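Long-range contacts in acyltransferase (Actinoplanes teichomyceticus, PDB 4Q38), which probably transfers long fatty acyl chains from acyl-CoA to the amino sugar of teicoplanin-type glycopeptide antibiotics: residues 62-72 with 155-166; 224-232 with 330-338. All blocks are in the same frame, centred on the assembly; numbering follows the deposited sequence.

The two contacts exemplify how distant segments are joined by different means in the two domains of one chain. Contact 1 is partly buried and joins a turn and the start of a helix to another helix: residues 62-72 and 155-166 meet within the N-terminal N-acyltransferase domain, through backbone packed against backbone, a patch of aliphatic side chains and a salt-bridge network at one end. Contact 2, the more buried, belongs to the GNAT-like C-terminal domain and sets a helix against the last strand of the chain, an inner strand of the mixed sheet; it is mostly apolar, with its charge gathered at the chain terminus. The centres of contact 1 and contact 2 are 27 Å apart.

Contact 1 of 2, residues 62-72 with 155-166; sequences RLEVPELDAEE and LTQLGELVAIHR
Arg-166 reaches from helix 157-166 to Asp-69 and Glu-72 on helix 67-72, and its side chain can be followed atom by atom. CB and CG run outward with CG anti to the backbone N (chi1 -178°), and a bend at chi3 (-65°) presents the edge of the guanidinium to the two acids, whose accepting oxygens lie in its plane. CD passes Asp-69 OD2 at 4.0 Å. NE donates to that same oxygen at 2.8 Å, and NH2 does so too at 2.9 Å, a side-on grip on a single atom, both nitrogens arriving from one face of the carboxylate. CD2 of Leu-68 sits over one face of the guanidinium, toward its rim, 3.6 Å from NH1 of Arg-166. NH2 also donates to Glu-72 OE1 at 2.9 Å, again from above the carboxylate plane; this oxygen is shared with the hydroxyl of Tyr-124. A water bridges NH1 to Glu-72 OE2. The short segments of the two helices cross almost perpendicularly (93°), and the connection leading into helix 67-72 runs close over helix 157-166 at Gly-159. Helix 53-62 ends in a Schellman motif with Glu-64, at positive phi, as its C-prime residue, and Pro-66 then occupies the N-cap position of the next helix. Between them the backbone rides over Gly-159, which has no side chain to intervene: Val-65 CA lies 3.7 Å from Gly-159 CA, and Gly-159 N makes a weak hydrogen bond to Leu-63 O. Val-65 and Pro-66 extend the apolar seam toward Val-162 and Ala-163. At the far end Leu-63 lies beside Leu-155, pointing the same way, with CD2 tightly set at 3.4 Å from Leu-155 CB, while its CD1 meets Leu-158 CD2.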
loop_
_atom_site.group_PDB
_atom_site.type_symbol
_atom_site.label_atom_id
_atom_site.label_comp_id
_atom_site.label_asym_id
_atom_site.label_seq_id
_atom_site.Cartn_x
_atom_site.Cartn_y
_atom_site.Cartn_z
ATOM N N ARG A 62 -12.167 12.474 4.556
ATOM C CA ARG A 62 -11.004 13.123 3.955
ATOM C C ARG A 62 -10.049 12.087 3.332
ATOM O O ARG A 62 -9.418 12.344 2.304
ATOM C CB ARG A 62 -10.279 13.983 4.994
ATOM C CG ARG A 62 -9.312 14.982 4.386
ATOM C CD ARG A 62 -9.084 16.176 5.292
ATOM N NE ARG A 62 -8.595 17.304 4.506
ATOM C CZ ARG A 62 -8.266 18.492 5.004
ATOM N NH1 ARG A 62 -8.366 18.724 6.308
ATOM N NH2 ARG A 62 -7.834 19.450 4.191
ATOM N N LEU A 63 -9.990 10.911 3.946
ATOM C CA LEU A 63 -9.168 9.804 3.457
ATOM C C LEU A 63 -9.916 8.914 2.450
ATOM O O LEU A 63 -9.446 7.839 2.087
ATOM C CB LEU A 63 -8.644 8.999 4.651
ATOM C CG LEU A 63 -7.806 9.789 5.669
ATOM C CD1 LEU A 63 -7.702 9.038 6.989
ATOM C CD2 LEU A 63 -6.420 10.078 5.113
ATOM N N GLU A 64 -11.088 9.375 2.002
ATOM C CA GLU A 64 -11.900 8.683 0.979
ATOM C C GLU A 64 -12.283 7.234 1.324
ATOM O O GLU A 64 -12.469 6.395 0.445
ATOM C CB GLU A 64 -11.235 8.761 -0.407
ATOM C CG GLU A 64 -11.032 10.191 -0.894
ATOM C CD GLU A 64 -10.430 10.291 -2.283
ATOM O OE1 GLU A 64 -10.165 9.249 -2.930
ATOM O OE2 GLU A 64 -10.218 11.438 -2.729
ATOM N N VAL A 65 -12.404 6.948 2.610
ATOM C CA VAL A 65 -12.959 5.670 3.058
ATOM C C VAL A 65 -14.464 5.660 2.725
ATOM O O VAL A 65 -15.150 6.626 3.017
ATOM C CB VAL A 65 -12.700 5.480 4.560
ATOM C CG1 VAL A 65 -13.364 4.210 5.081
ATOM C CG2 VAL A 65 -11.188 5.453 4.828
ATOM N N PRO A 66 -14.972 4.591 2.069
ATOM C CA PRO A 66 -16.403 4.617 1.728
ATOM C C PRO A 66 -17.278 4.764 2.981
ATOM O O PRO A 66 -16.898 4.296 4.063
ATOM C CB PRO A 66 -16.630 3.262 1.051
ATOM C CG PRO A 66 -15.279 2.894 0.499
ATOM C CD PRO A 66 -14.307 3.385 1.541
ATOM N N GLU A 67 -18.427 5.421 2.827
ATOM C CA GLU A 67 -19.314 5.732 3.954
ATOM C C GLU A 67 -19.657 4.504 4.777
ATOM O O GLU A 67 -19.629 4.563 6.003
ATOM C CB GLU A 67 -20.605 6.433 3.483
ATOM C CG GLU A 67 -20.388 7.800 2.834
ATOM C CD GLU A 67 -19.730 8.820 3.761
ATOM O OE1 GLU A 67 -18.791 9.515 3.312
ATOM O OE2 GLU A 67 -20.150 8.938 4.937
ATOM N N LEU A 68 -19.965 3.395 4.105
ATOM C CA LEU A 68 -20.340 2.153 4.787
ATOM C C LEU A 68 -19.261 1.687 5.773
ATOM O O LEU A 68 -19.548 1.443 6.957
ATOM C CB LEU A 68 -20.645 1.044 3.776
ATOM C CG LEU A 68 -20.956 -0.350 4.335
ATOM C CD1 LEU A 68 -22.240 -0.338 5.161
ATOM C CD2 LEU A 68 -21.042 -1.371 3.210
ATOM N N ASP A 69 -18.028 1.567 5.277
ATOM C CA ASP A 69 -16.901 1.154 6.118
ATOM C C ASP A 69 -16.623 2.149 7.237
ATOM O O ASP A 69 -16.379 1.741 8.366
ATOM C CB ASP A 69 -15.630 0.949 5.283
ATOM C CG ASP A 69 -15.856 0.026 4.110
ATOM O OD1 ASP A 69 -16.324 0.517 3.078
ATOM O OD2 ASP A 69 -15.567 -1.180 4.216
ATOM N N ALA A 70 -16.646 3.441 6.910
ATOM C CA ALA A 70 -16.361 4.502 7.882
ATOM C C ALA A 70 -17.313 4.452 9.085
ATOM O O ALA A 70 -16.872 4.559 10.240
ATOM C CB ALA A 70 -16.400 5.868 7.213
ATOM N N GLU A 71 -18.607 4.272 8.806
ATOM C CA GLU A 71 -19.616 4.077 9.859
ATOM C C GLU A 71 -19.203 2.941 10.768
ATOM O O GLU A 71 -19.213 3.077 11.993
ATOM C CB GLU A 71 -20.975 3.712 9.264
ATOM C CG GLU A 71 -21.772 4.861 8.688
ATOM C CD GLU A 71 -23.030 4.377 7.988
ATOM O OE1 GLU A 71 -23.933 3.862 8.684
ATOM O OE2 GLU A 71 -23.108 4.501 6.745
ATOM N N GLU A 72 -18.856 1.811 10.157
ATOM C CA GLU A 72 -18.479 0.612 10.894
ATOM C C GLU A 72 -17.197 0.821 11.695
ATOM O O GLU A 72 -17.074 0.349 12.836
ATOM C CB GLU A 72 -18.338 -0.582 9.944
ATOM C CG GLU A 72 -19.655 -1.010 9.301
ATOM C CD GLU A 72 -19.510 -2.171 8.328
ATOM O OE1 GLU A 72 -18.378 -2.665 8.110
ATOM O OE2 GLU A 72 -20.546 -2.600 7.781
ATOM N N LEU A 155 -2.544 10.315 1.376
ATOM C CA LEU A 155 -3.158 9.519 2.433
ATOM C C LEU A 155 -4.498 8.882 2.052
ATOM O O LEU A 155 -4.930 7.944 2.718
ATOM C CB LEU A 155 -3.289 10.354 3.730
ATOM C CG LEU A 155 -1.959 10.829 4.337
ATOM C CD1 LEU A 155 -2.191 11.713 5.559
ATOM C CD2 LEU A 155 -1.044 9.659 4.694
ATOM N N THR A 156 -5.149 9.393 0.995
ATOM C CA THR A 156 -6.430 8.845 0.512
ATOM C C THR A 156 -6.356 7.412 0.011
ATOM O O THR A 156 -7.401 6.776 -0.145
ATOM C CB THR A 156 -7.063 9.662 -0.646
ATOM O OG1 THR A 156 -6.205 9.624 -1.798
ATOM C CG2 THR A 156 -7.352 11.105 -0.233
ATOM N N GLN A 157 -5.156 6.880 -0.248
ATOM C CA GLN A 157 -5.108 5.461 -0.607
ATOM C C GLN A 157 -5.664 4.564 0.504
ATOM O O GLN A 157 -6.025 3.420 0.243
ATOM C CB GLN A 157 -3.732 4.951 -1.086
ATOM C CG GLN A 157 -3.907 3.635 -1.869
ATOM C CD GLN A 157 -2.665 3.113 -2.570
ATOM O OE1 GLN A 157 -2.758 2.427 -3.610
ATOM N NE2 GLN A 157 -1.515 3.398 -2.014
ATOM N N LEU A 158 -5.757 5.077 1.735
ATOM C CA LEU A 158 -6.400 4.295 2.796
ATOM C C LEU A 158 -7.794 3.858 2.364
ATOM O O LEU A 158 -8.158 2.691 2.498
ATOM C CB LEU A 158 -6.479 5.075 4.120
ATOM C CG LEU A 158 -7.230 4.339 5.239
ATOM C CD1 LEU A 158 -6.512 3.053 5.659
ATOM C CD2 LEU A 158 -7.455 5.258 6.437
ATOM N N GLY A 159 -8.572 4.798 1.838
ATOM C CA GLY A 159 -9.932 4.486 1.393
ATOM C C GLY A 159 -9.967 3.424 0.311
ATOM O O GLY A 159 -10.790 2.518 0.346
ATOM N N GLU A 160 -9.063 3.538 -0.656
ATOM C CA GLU A 160 -8.941 2.565 -1.745
ATOM C C GLU A 160 -8.676 1.167 -1.189
ATOM O O GLU A 160 -9.287 0.190 -1.608
ATOM C CB GLU A 160 -7.801 2.997 -2.681
ATOM C CG GLU A 160 -7.443 1.996 -3.785
ATOM C CD GLU A 160 -6.256 2.443 -4.625
ATOM O OE1 GLU A 160 -6.254 3.605 -5.070
ATOM O OE2 GLU A 160 -5.323 1.630 -4.855
ATOM N N LEU A 161 -7.765 1.084 -0.224
ATOM C CA LEU A 161 -7.352 -0.213 0.322
ATOM C C LEU A 161 -8.450 -0.806 1.200
ATOM O O LEU A 161 -8.642 -2.018 1.221
ATOM C CB LEU A 161 -6.041 -0.071 1.099
ATOM C CG LEU A 161 -4.813 0.363 0.270
ATOM C CD1 LEU A 161 -3.707 0.873 1.186
ATOM C CD2 LEU A 161 -4.294 -0.782 -0.605
ATOM N N VAL A 162 -9.179 0.053 1.913
ATOM C CA VAL A 162 -10.371 -0.392 2.636
ATOM C C VAL A 162 -11.404 -0.977 1.641
ATOM O O VAL A 162 -11.889 -2.096 1.829
ATOM C CB VAL A 162 -10.962 0.751 3.487
ATOM C CG1 VAL A 162 -12.266 0.317 4.142
ATOM C CG2 VAL A 162 -9.961 1.169 4.554
ATOM N N ALA A 163 -11.710 -0.228 0.580
ATOM C CA ALA A 163 -12.651 -0.688 -0.464
ATOM C C ALA A 163 -12.217 -2.011 -1.090
ATOM O O ALA A 163 -13.044 -2.907 -1.299
ATOM C CB ALA A 163 -12.827 0.373 -1.541
ATOM N N ILE A 164 -10.919 -2.134 -1.368
ATOM C CA ILE A 164 -10.340 -3.375 -1.893
ATOM C C ILE A 164 -10.576 -4.551 -0.953
ATOM O O ILE A 164 -10.932 -5.636 -1.401
ATOM C CB ILE A 164 -8.830 -3.214 -2.198
ATOM C CG1 ILE A 164 -8.630 -2.431 -3.513
ATOM C CG2 ILE A 164 -8.120 -4.568 -2.236
ATOM C CD1 ILE A 164 -7.244 -1.818 -3.645
ATOM N N HIS A 165 -10.368 -4.353 0.348
ATOM C CA HIS A 165 -10.616 -5.449 1.290
ATOM C C HIS A 165 -12.008 -5.997 1.138
ATOM O O HIS A 165 -12.199 -7.219 1.046
ATOM C CB HIS A 165 -10.358 -5.035 2.741
ATOM C CG HIS A 165 -10.523 -6.172 3.724
ATOM N ND1 HIS A 165 -11.730 -6.638 4.089
ATOM C CD2 HIS A 165 -9.583 -6.947 4.393
ATOM C CE1 HIS A 165 -11.577 -7.657 4.949
ATOM N NE2 HIS A 165 -10.264 -7.843 5.143
ATOM N N ARG A 166 -12.990 -5.101 1.076
ATOM C CA ARG A 166 -14.394 -5.498 1.023
ATOM C C ARG A 166 -14.742 -6.174 -0.301
ATOM O O ARG A 166 -15.484 -7.155 -0.320
ATOM C CB ARG A 166 -15.310 -4.303 1.279
ATOM C CG ARG A 166 -16.799 -4.638 1.297
ATOM C CD ARG A 166 -17.645 -3.417 1.633
ATOM N NE ARG A 166 -17.395 -2.931 2.993
ATOM C CZ ARG A 166 -18.054 -3.334 4.080
ATOM N NH1 ARG A 166 -19.015 -4.255 3.990
ATOM N NH2 ARG A 166 -17.745 -2.815 5.264
HETATM O O HOH W 1 -13.422 -2.822 3.993
HETATM O O HOH W 2 -20.770 -4.471 6.150
#

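Contact 2 of 2, residues 224-232 with 330-338; sequences YDESLHRAR and MRTGFVKLP
Pro-338, the C-terminal residue, sets CG of its ring over the centre of the His-229 imidazole, 3.9 Å from the centroid, a CH-pi contact in which the side chains cross at about a right angle. Its terminal carboxylate is held by Arg-232: NE donates to Pro-338 O at 3.3 Å in a nearly straight bond (170°), the oxygen lying in the guanidinium plane while NE comes from above the carbonyl plane, and NH2 forms a longer salt bridge to OXT at 3.6 Å. A bend at chi3 (57°) swings the guanidinium back toward the chain end. Next to these, Leu-337 CD2 rests on Ala-231 CB at 4.0 Å and also reaches Leu-228 CD2, which in turn meets Val-335; Tyr-224 OH touches Val-335 CG1 at 4.1 Å.

A second shell sets these groups in place. His-229 ND1 donates to Asp-225 O at 2.8 Å, which fixes the rotation of the ring facing the proline, and one water joins Leu-228 O, Arg-232 N and Pro-338 O. Tyr-224 OH makes a weak hydrogen bond to Trp-275. Helix 221-238 packs against the sheet, where strand 331-336 pairs between strands 246-251 and 276-277 while Ala-231 and Leu-337 both touch Leu-208 of strand 206-211.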
loop_
_atom_site.group_PDB
_atom_site.type_symbol
_atom_site.label_atom_id
_atom_site.label_comp_id
_atom_site.label_asym_id
_atom_site.label_seq_id
_atom_site.Cartn_x
_atom_site.Cartn_y
_atom_site.Cartn_z
ATOM N N TYR A 224 -0.071 10.263 -16.939
ATOM C CA TYR A 224 1.232 9.639 -16.656
ATOM C C TYR A 224 2.385 10.649 -16.847
ATOM O O TYR A 224 3.267 10.771 -15.979
ATOM C CB TYR A 224 1.413 8.406 -17.547
ATOM C CG TYR A 224 2.823 7.822 -17.606
ATOM C CD1 TYR A 224 3.236 6.832 -16.717
ATOM C CD2 TYR A 224 3.721 8.237 -18.582
ATOM C CE1 TYR A 224 4.523 6.294 -16.789
ATOM C CE2 TYR A 224 5.000 7.709 -18.663
ATOM C CZ TYR A 224 5.400 6.741 -17.766
ATOM O OH TYR A 224 6.688 6.233 -17.875
ATOM N N ASP A 225 2.356 11.370 -17.968
ATOM C CA ASP A 225 3.414 12.323 -18.298
ATOM C C ASP A 225 3.477 13.489 -17.313
ATOM O O ASP A 225 4.568 13.938 -16.953
ATOM C CB ASP A 225 3.255 12.829 -19.734
ATOM C CG ASP A 225 3.704 11.808 -20.761
ATOM O OD1 ASP A 225 4.640 11.024 -20.475
ATOM O OD2 ASP A 225 3.129 11.795 -21.866
ATOM N N GLU A 226 2.305 13.971 -16.881
ATOM C CA GLU A 226 2.227 15.030 -15.880
ATOM C C GLU A 226 2.856 14.583 -14.572
ATOM O O GLU A 226 3.631 15.316 -13.963
ATOM C CB GLU A 226 0.773 15.471 -15.646
ATOM C CG GLU A 226 0.284 16.457 -16.681
ATOM C CD GLU A 226 1.161 17.684 -16.747
ATOM O OE1 GLU A 226 1.272 18.398 -15.718
ATOM O OE2 GLU A 226 1.744 17.929 -17.823
ATOM N N SER A 227 2.525 13.368 -14.142
ATOM C CA SER A 227 3.113 12.824 -12.925
ATOM C C SER A 227 4.628 12.725 -13.026
ATOM O O SER A 227 5.323 13.141 -12.107
ATOM C CB SER A 227 2.559 11.442 -12.610
ATOM O OG SER A 227 1.338 11.516 -11.928
ATOM N N LEU A 228 5.132 12.156 -14.123
ATOM C CA LEU A 228 6.585 12.088 -14.335
ATOM C C LEU A 228 7.277 13.439 -14.260
ATOM O O LEU A 228 8.366 13.541 -13.697
ATOM C CB LEU A 228 6.940 11.415 -15.659
ATOM C CG LEU A 228 7.189 9.915 -15.648
ATOM C CD1 LEU A 228 7.572 9.545 -17.066
ATOM C CD2 LEU A 228 8.312 9.530 -14.685
ATOM N N HIS A 229 6.655 14.475 -14.829
ATOM C CA HIS A 229 7.198 15.832 -14.744
ATOM C C HIS A 229 7.194 16.412 -13.355
ATOM O O HIS A 229 7.977 17.307 -13.053
ATOM C CB HIS A 229 6.481 16.765 -15.725
ATOM C CG HIS A 229 6.965 16.609 -17.143
ATOM N ND1 HIS A 229 6.628 15.555 -17.908
ATOM C CD2 HIS A 229 7.829 17.385 -17.903
ATOM C CE1 HIS A 229 7.230 15.662 -19.111
ATOM N NE2 HIS A 229 7.960 16.784 -19.106
ATOM N N ARG A 230 6.313 15.919 -12.491
ATOM C CA ARG A 230 6.238 16.441 -11.128
ATOM C C ARG A 230 7.325 15.860 -10.205
ATOM O O ARG A 230 7.671 16.458 -9.189
ATOM C CB ARG A 230 4.849 16.157 -10.545
ATOM C CG ARG A 230 3.761 17.046 -11.155
ATOM C CD ARG A 230 2.366 16.695 -10.653
ATOM N NE ARG A 230 2.264 16.853 -9.202
ATOM C CZ ARG A 230 1.137 16.746 -8.500
ATOM N NH1 ARG A 230 -0.022 16.507 -9.116
ATOM N NH2 ARG A 230 1.170 16.909 -7.179
ATOM N N ALA A 231 7.863 14.705 -10.574
ATOM C CA ALA A 231 8.669 13.918 -9.648
ATOM C C ALA A 231 9.942 14.645 -9.207
ATOM O O ALA A 231 10.111 14.913 -8.024
ATOM C CB ALA A 231 8.980 12.547 -10.238
ATOM N N ARG A 232 10.818 14.992 -10.150
ATOM C CA ARG A 232 12.083 15.615 -9.778
ATOM C C ARG A 232 11.908 16.957 -9.044
ATOM O O ARG A 232 12.534 17.169 -8.001
ATOM C CB ARG A 232 13.029 15.722 -10.978
ATOM C CG ARG A 232 14.464 15.363 -10.635
ATOM C CD ARG A 232 15.213 14.824 -11.842
ATOM N NE ARG A 232 15.208 15.776 -12.951
ATOM C CZ ARG A 232 16.242 16.532 -13.313
ATOM N NH1 ARG A 232 17.399 16.457 -12.662
ATOM N NH2 ARG A 232 16.116 17.363 -14.342
ATOM N N MET A 330 6.466 -10.705 -13.280
ATOM C CA MET A 330 6.807 -9.343 -12.888
ATOM C C MET A 330 8.088 -8.956 -13.605
ATOM O O MET A 330 9.045 -9.727 -13.622
ATOM C CB MET A 330 7.033 -9.252 -11.380
ATOM C CG MET A 330 7.247 -7.827 -10.883
ATOM S SD MET A 330 7.713 -7.739 -9.138
ATOM C CE MET A 330 9.445 -8.203 -9.226
ATOM N N ARG A 331 8.112 -7.776 -14.206
ATOM C CA ARG A 331 9.348 -7.305 -14.829
ATOM C C ARG A 331 9.748 -5.982 -14.199
ATOM O O ARG A 331 8.905 -5.268 -13.651
ATOM C CB ARG A 331 9.206 -7.182 -16.351
ATOM C CG ARG A 331 8.866 -8.488 -17.077
ATOM C CD ARG A 331 9.943 -9.565 -16.952
ATOM N NE ARG A 331 11.254 -9.144 -17.453
ATOM C CZ ARG A 331 11.644 -9.219 -18.725
ATOM N NH1 ARG A 331 10.832 -9.701 -19.660
ATOM N NH2 ARG A 331 12.852 -8.801 -19.062
ATOM N N THR A 332 11.041 -5.682 -14.269
ATOM C CA THR A 332 11.610 -4.510 -13.641
ATOM C C THR A 332 12.295 -3.655 -14.697
ATOM O O THR A 332 12.975 -4.172 -15.583
ATOM C CB THR A 332 12.608 -4.924 -12.539
ATOM O OG1 THR A 332 11.886 -5.537 -11.470
ATOM C CG2 THR A 332 13.376 -3.732 -11.987
ATOM N N GLY A 333 12.093 -2.347 -14.608
ATOM C CA GLY A 333 12.707 -1.428 -15.541
ATOM C C GLY A 333 12.805 -0.039 -14.961
ATOM O O GLY A 333 12.421 0.196 -13.809
ATOM N N PHE A 334 13.317 0.881 -15.774
ATOM C CA PHE A 334 13.480 2.270 -15.371
ATOM C C PHE A 334 13.086 3.234 -16.482
ATOM O O PHE A 334 13.037 2.865 -17.665
ATOM C CB PHE A 334 14.928 2.550 -14.942
ATOM C CG PHE A 334 15.910 2.603 -16.097
ATOM C CD1 PHE A 334 16.142 3.794 -16.787
ATOM C CD2 PHE A 334 16.598 1.462 -16.494
ATOM C CE1 PHE A 334 17.041 3.840 -17.851
ATOM C CE2 PHE A 334 17.507 1.505 -17.555
ATOM C CZ PHE A 334 17.725 2.696 -18.235
ATOM N N VAL A 335 12.807 4.469 -16.072
ATOM C CA VAL A 335 12.691 5.609 -16.970
ATOM C C VAL A 335 13.426 6.771 -16.312
ATOM O O VAL A 335 13.335 6.966 -15.104
ATOM C CB VAL A 335 11.214 6.000 -17.263
ATOM C CG1 VAL A 335 10.556 4.990 -18.193
ATOM C CG2 VAL A 335 10.398 6.137 -15.979
ATOM N N LYS A 336 14.175 7.530 -17.101
ATOM C CA LYS A 336 14.840 8.726 -16.593
ATOM C C LYS A 336 13.783 9.757 -16.216
ATOM O O LYS A 336 12.773 9.894 -16.909
ATOM C CB LYS A 336 15.800 9.282 -17.662
ATOM C CG LYS A 336 16.590 10.521 -17.259
ATOM C CD LYS A 336 17.905 10.188 -16.553
ATOM C CE LYS A 336 18.937 11.288 -16.799
ATOM N NZ LYS A 336 20.165 11.141 -15.960
ATOM N N LEU A 337 13.996 10.461 -15.110
ATOM C CA LEU A 337 13.064 11.515 -14.691
ATOM C C LEU A 337 13.245 12.772 -15.534
ATOM O O LEU A 337 14.366 13.273 -15.652
ATOM C CB LEU A 337 13.265 11.864 -13.216
ATOM C CG LEU A 337 13.049 10.714 -12.222
ATOM C CD1 LEU A 337 13.540 11.110 -10.835
ATOM C CD2 LEU A 337 11.592 10.284 -12.181
ATOM N N PRO A 338 12.143 13.299 -16.110
ATOM C CA PRO A 338 12.300 14.521 -16.909
ATOM C C PRO A 338 12.741 15.689 -16.035
ATOM O O PRO A 338 12.515 15.695 -14.821
ATOM C CB PRO A 338 10.896 14.771 -17.484
ATOM C CG PRO A 338 9.970 13.943 -16.658
ATOM C CD PRO A 338 10.762 12.778 -16.136
ATOM O OXT PRO A 338 13.353 16.643 -16.510
HETATM O O HOH W 3 10.769 14.557 -13.011
HETATM O O HOH W 4 10.114 18.143 -14.532
HETATM O O HOH W 5 12.880 18.245 -13.854
#